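Local coordinates for protein AlkD2 (Streptococcus mutans, PDB 6M9M) that is of unknown function but binds inosine-5'-monophosphate and belongs by its HEAT-like repeats to a family of DNA glycosylases, at residues S173-L184 with Y198-A207. Sequence-based numbering, arbitrary orientation.
Sequences SKKFPDLVKIEL and YKLASKFIDA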
loop_
_atom_site.group_PDB
_atom_site.type_symbol
_atom_site.label_atom_id
_atom_site.label_comp_id
_atom_site.label_asym_id
_atom_site.label_seq_id
_atom_site.Cartn_x
_atom_site.Cartn_y
_atom_site.Cartn_z
ATOM N N SER A 173 -3.622 -13.792 -12.283
ATOM C CA SER A 173 -3.782 -15.041 -13.006
ATOM C C SER A 173 -5.227 -15.334 -13.366
ATOM O O SER A 173 -5.470 -16.088 -14.319
ATOM C CB SER A 173 -3.254 -16.207 -12.169
ATOM O OG SER A 173 -4.161 -16.550 -11.131
ATOM N N LYS A 174 -6.192 -14.753 -12.644
ATOM C CA LYS A 174 -7.597 -15.052 -12.892
ATOM C C LYS A 174 -8.093 -14.367 -14.148
ATOM O O LYS A 174 -9.014 -14.861 -14.796
ATOM C CB LYS A 174 -8.437 -14.642 -11.685
ATOM C CG LYS A 174 -8.105 -15.487 -10.466
ATOM C CD LYS A 174 -8.553 -14.812 -9.188
ATOM C CE LYS A 174 -8.118 -15.584 -7.982
ATOM N NZ LYS A 174 -8.472 -14.950 -6.697
ATOM N N LYS A 175 -7.491 -13.238 -14.514
ATOM C CA LYS A 175 -7.874 -12.529 -15.724
ATOM C C LYS A 175 -6.839 -12.639 -16.831
ATOM O O LYS A 175 -7.201 -12.503 -18.008
ATOM C CB LYS A 175 -8.139 -11.060 -15.375
ATOM C CG LYS A 175 -9.107 -10.332 -16.251
ATOM C CD LYS A 175 -9.359 -8.950 -15.740
ATOM C CE LYS A 175 -10.381 -8.903 -14.632
ATOM N NZ LYS A 175 -10.832 -7.483 -14.552
ATOM N N PHE A 176 -5.585 -12.940 -16.497
ATOM C CA PHE A 176 -4.509 -13.070 -17.479
ATOM C C PHE A 176 -3.773 -14.382 -17.242
ATOM O O PHE A 176 -2.564 -14.408 -16.964
ATOM C CB PHE A 176 -3.556 -11.880 -17.391
ATOM C CG PHE A 176 -4.220 -10.560 -17.636
ATOM C CD1 PHE A 176 -4.356 -10.065 -18.928
ATOM C CD2 PHE A 176 -4.731 -9.817 -16.588
ATOM C CE1 PHE A 176 -4.962 -8.843 -19.150
ATOM C CE2 PHE A 176 -5.359 -8.616 -16.814
ATOM C CZ PHE A 176 -5.468 -8.122 -18.094
ATOM N N PRO A 177 -4.490 -15.505 -17.317
ATOM C CA PRO A 177 -3.829 -16.787 -17.034
ATOM C C PRO A 177 -2.684 -17.069 -17.983
ATOM O O PRO A 177 -1.659 -17.616 -17.564
ATOM C CB PRO A 177 -4.968 -17.814 -17.145
ATOM C CG PRO A 177 -6.039 -17.121 -17.938
ATOM C CD PRO A 177 -5.926 -15.664 -17.596
ATOM N N ASP A 178 -2.824 -16.705 -19.261
ATOM C CA ASP A 178 -1.754 -16.964 -20.214
ATOM C C ASP A 178 -0.465 -16.261 -19.796
ATOM O O ASP A 178 0.616 -16.857 -19.802
ATOM C CB ASP A 178 -2.184 -16.535 -21.627
ATOM C CG ASP A 178 -3.411 -17.296 -22.143
ATOM O OD1 ASP A 178 -3.620 -18.457 -21.749
ATOM O OD2 ASP A 178 -4.165 -16.731 -22.963
ATOM N N LEU A 179 -0.561 -14.996 -19.392
ATOM C CA LEU A 179 0.651 -14.249 -19.078
ATOM C C LEU A 179 1.286 -14.722 -17.774
ATOM O O LEU A 179 2.515 -14.745 -17.652
ATOM C CB LEU A 179 0.340 -12.761 -18.994
ATOM C CG LEU A 179 -0.182 -12.122 -20.277
ATOM C CD1 LEU A 179 -0.508 -10.662 -20.014
ATOM C CD2 LEU A 179 0.854 -12.273 -21.366
ATOM N N VAL A 180 0.476 -15.065 -16.772
ATOM C CA VAL A 180 1.061 -15.539 -15.519
ATOM C C VAL A 180 1.726 -16.896 -15.733
ATOM O O VAL A 180 2.816 -17.154 -15.210
ATOM C CB VAL A 180 0.022 -15.533 -14.382
ATOM C CG1 VAL A 180 0.597 -16.140 -13.109
ATOM C CG2 VAL A 180 -0.430 -14.100 -14.110
ATOM N N LYS A 181 1.108 -17.770 -16.538
ATOM C CA LYS A 181 1.717 -19.062 -16.842
ATOM C C LYS A 181 3.096 -18.882 -17.469
ATOM O O LYS A 181 4.062 -19.540 -17.074
ATOM C CB LYS A 181 0.781 -19.854 -17.758
ATOM C CG LYS A 181 1.280 -21.225 -18.201
ATOM C CD LYS A 181 0.195 -21.975 -18.989
ATOM C CE LYS A 181 0.673 -23.329 -19.499
ATOM N NZ LYS A 181 -0.425 -24.055 -20.196
ATOM N N ILE A 182 3.209 -17.976 -18.439
ATOM C CA ILE A 182 4.499 -17.725 -19.073
ATOM C C ILE A 182 5.528 -17.253 -18.054
ATOM O O ILE A 182 6.683 -17.693 -18.069
ATOM C CB ILE A 182 4.332 -16.720 -20.228
ATOM C CG1 ILE A 182 3.603 -17.379 -21.396
ATOM C CG2 ILE A 182 5.688 -16.174 -20.668
ATOM C CD1 ILE A 182 3.115 -16.401 -22.427
ATOM N N GLU A 183 5.141 -16.334 -17.169
ATOM C CA GLU A 183 6.076 -15.860 -16.156
ATOM C C GLU A 183 6.529 -17.001 -15.251
ATOM O O GLU A 183 7.728 -17.180 -15.015
ATOM C CB GLU A 183 5.421 -14.743 -15.339
ATOM C CG GLU A 183 6.212 -14.309 -14.118
ATOM C CD GLU A 183 7.548 -13.683 -14.457
ATOM O OE1 GLU A 183 7.657 -13.019 -15.513
ATOM O OE2 GLU A 183 8.488 -13.858 -13.661
ATOM N N LEU A 184 5.576 -17.784 -14.733
ATOM C CA LEU A 184 5.909 -18.822 -13.761
ATOM C C LEU A 184 6.767 -19.917 -14.378
ATOM O O LEU A 184 7.624 -20.484 -13.695
ATOM C CB LEU A 184 4.634 -19.426 -13.162
ATOM C CG LEU A 184 3.707 -18.467 -12.406
ATOM C CD1 LEU A 184 2.506 -19.194 -11.810
ATOM C CD2 LEU A 184 4.468 -17.735 -11.317
ATOM N N TYR A 198 5.390 -19.275 -5.402
ATOM C CA TYR A 198 4.875 -20.064 -6.513
ATOM C C TYR A 198 3.567 -20.755 -6.151
ATOM O O TYR A 198 2.626 -20.770 -6.954
ATOM C CB TYR A 198 5.922 -21.082 -6.949
ATOM C CG TYR A 198 5.488 -21.913 -8.135
ATOM C CD1 TYR A 198 5.739 -21.474 -9.419
ATOM C CD2 TYR A 198 4.832 -23.117 -7.969
ATOM C CE1 TYR A 198 5.346 -22.221 -10.523
ATOM C CE2 TYR A 198 4.436 -23.884 -9.068
ATOM C CZ TYR A 198 4.692 -23.423 -10.344
ATOM O OH TYR A 198 4.316 -24.166 -11.451
ATOM N N LYS A 199 3.483 -21.342 -4.954
ATOM C CA LYS A 199 2.253 -22.030 -4.579
ATOM C C LYS A 199 1.072 -21.070 -4.560
ATOM O O LYS A 199 -0.009 -21.403 -5.056
ATOM C CB LYS A 199 2.395 -22.702 -3.225
ATOM C CG LYS A 199 3.243 -23.951 -3.235
ATOM C CD LYS A 199 3.306 -24.567 -1.837
ATOM C CE LYS A 199 4.044 -25.887 -1.822
ATOM N NZ LYS A 199 5.493 -25.696 -2.111
ATOM N N LEU A 200 1.258 -19.867 -4.008
ATOM C CA LEU A 200 0.164 -18.906 -3.977
ATOM C C LEU A 200 -0.231 -18.484 -5.386
ATOM O O LEU A 200 -1.421 -18.346 -5.694
ATOM C CB LEU A 200 0.581 -17.672 -3.179
ATOM C CG LEU A 200 0.697 -17.871 -1.673
ATOM C CD1 LEU A 200 1.401 -16.700 -1.014
ATOM C CD2 LEU A 200 -0.669 -18.061 -1.025
ATOM N N ALA A 201 0.756 -18.264 -6.255
ATOM C CA ALA A 201 0.516 -17.675 -7.569
ATOM C C ALA A 201 -0.058 -18.644 -8.589
ATOM O O ALA A 201 -0.619 -18.189 -9.594
ATOM C CB ALA A 201 1.825 -17.098 -8.109
ATOM N N SER A 202 0.054 -19.953 -8.362
ATOM C CA SER A 202 -0.162 -20.939 -9.414
ATOM C C SER A 202 -1.461 -21.731 -9.292
ATOM O O SER A 202 -1.717 -22.601 -10.135
ATOM C CB SER A 202 1.019 -21.923 -9.457
ATOM O OG SER A 202 1.097 -22.660 -8.245
ATOM N N LYS A 203 -2.306 -21.437 -8.305
ATOM C CA LYS A 203 -3.499 -22.251 -8.075
ATOM C C LYS A 203 -4.395 -22.352 -9.306
ATOM O O LYS A 203 -5.003 -23.402 -9.555
ATOM C CB LYS A 203 -4.281 -21.670 -6.893
ATOM C CG LYS A 203 -5.638 -22.333 -6.632
ATOM C CD LYS A 203 -5.505 -23.790 -6.311
ATOM C CE LYS A 203 -6.780 -24.353 -5.684
ATOM N NZ LYS A 203 -8.010 -24.155 -6.500
ATOM N N PHE A 204 -4.527 -21.270 -10.068
ATOM C CA PHE A 204 -5.463 -21.216 -11.182
ATOM C C PHE A 204 -4.777 -21.304 -12.539
ATOM O O PHE A 204 -5.364 -20.925 -13.556
ATOM C CB PHE A 204 -6.354 -19.982 -11.063
ATOM C CG PHE A 204 -7.106 -19.932 -9.771
ATOM C CD1 PHE A 204 -8.151 -20.821 -9.531
ATOM C CD2 PHE A 204 -6.751 -19.040 -8.776
ATOM C CE1 PHE A 204 -8.830 -20.810 -8.322
ATOM C CE2 PHE A 204 -7.435 -19.019 -7.584
ATOM C CZ PHE A 204 -8.472 -19.900 -7.358
ATOM N N ILE A 205 -3.568 -21.849 -12.574
ATOM C CA ILE A 205 -2.780 -21.980 -13.794
ATOM C C ILE A 205 -2.672 -23.457 -14.136
ATOM O O ILE A 205 -2.348 -24.282 -13.274
ATOM C CB ILE A 205 -1.384 -21.353 -13.625
ATOM C CG1 ILE A 205 -1.486 -19.846 -13.375
ATOM C CG2 ILE A 205 -0.528 -21.639 -14.841
ATOM C CD1 ILE A 205 -2.225 -19.092 -14.455
ATOM N N ASP A 206 -2.948 -23.784 -15.397
ATOM C CA ASP A 206 -2.730 -25.124 -15.942
ATOM C C ASP A 206 -1.289 -25.162 -16.438
ATOM O O ASP A 206 -0.995 -24.949 -17.613
ATOM C CB ASP A 206 -3.732 -25.385 -17.058
ATOM C CG ASP A 206 -3.655 -26.792 -17.600
ATOM O OD1 ASP A 206 -3.568 -27.745 -16.797
ATOM O OD2 ASP A 206 -3.716 -26.939 -18.838
ATOM N N ALA A 207 -0.372 -25.401 -15.505
ATOM C CA ALA A 207 1.058 -25.302 -15.791
ATOM C C ALA A 207 1.499 -26.284 -16.871
ATOM O O ALA A 207 2.566 -26.129 -17.467
ATOM C CB ALA A 207 1.867 -25.527 -14.518
ATOM O OXT ALA A 207 0.805 -27.255 -17.172
HETATM O O HOH W 1 -3.209 -18.788 -9.920
HETATM O O HOH W 2 -6.622 -18.734 -14.595
#
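I205 and L184 bury the most surface here, with K181 next. The I205 side chain reaches into the corner where helix 159-175 gives way to helix 177-185. Its CD1 lies 3.8 Å from S173 CB and 4.0 Å from P177 CB, with V180 CB a little farther off. The other branch, CG2, rests against the stem of K181, 3.7 Å from K181 CB. L184 packs against the end of helix 192-201. Its CB meets Y198 CE1 at 3.9 Å, while its two methyls split: CD1 touches S202 CB and CD2 faces A201 CB. K181 is fully extended, with CG anti to the backbone N (chi1 179°). This carries NZ past I205 to D206 O, 2.8 Å away, in a nearly linear approach to the carbonyl (171°). The D206 carboxylate and the terminal carboxylate of A207 are near but form no salt bridge with NZ. Water 1 donates to S173 OG and A201 O and accepts from F204 N. Water 2 joins S173 O to F204 O. S173 OG also hydrogen-bonds to R170 O, within the same helix. The C-terminal tail is thus held against the end of helix 159-175 and helix 177-185 by an apolar centre, one lysine hydrogen bond and two bridging waters, with carboxylates that probably add electrostatic attraction.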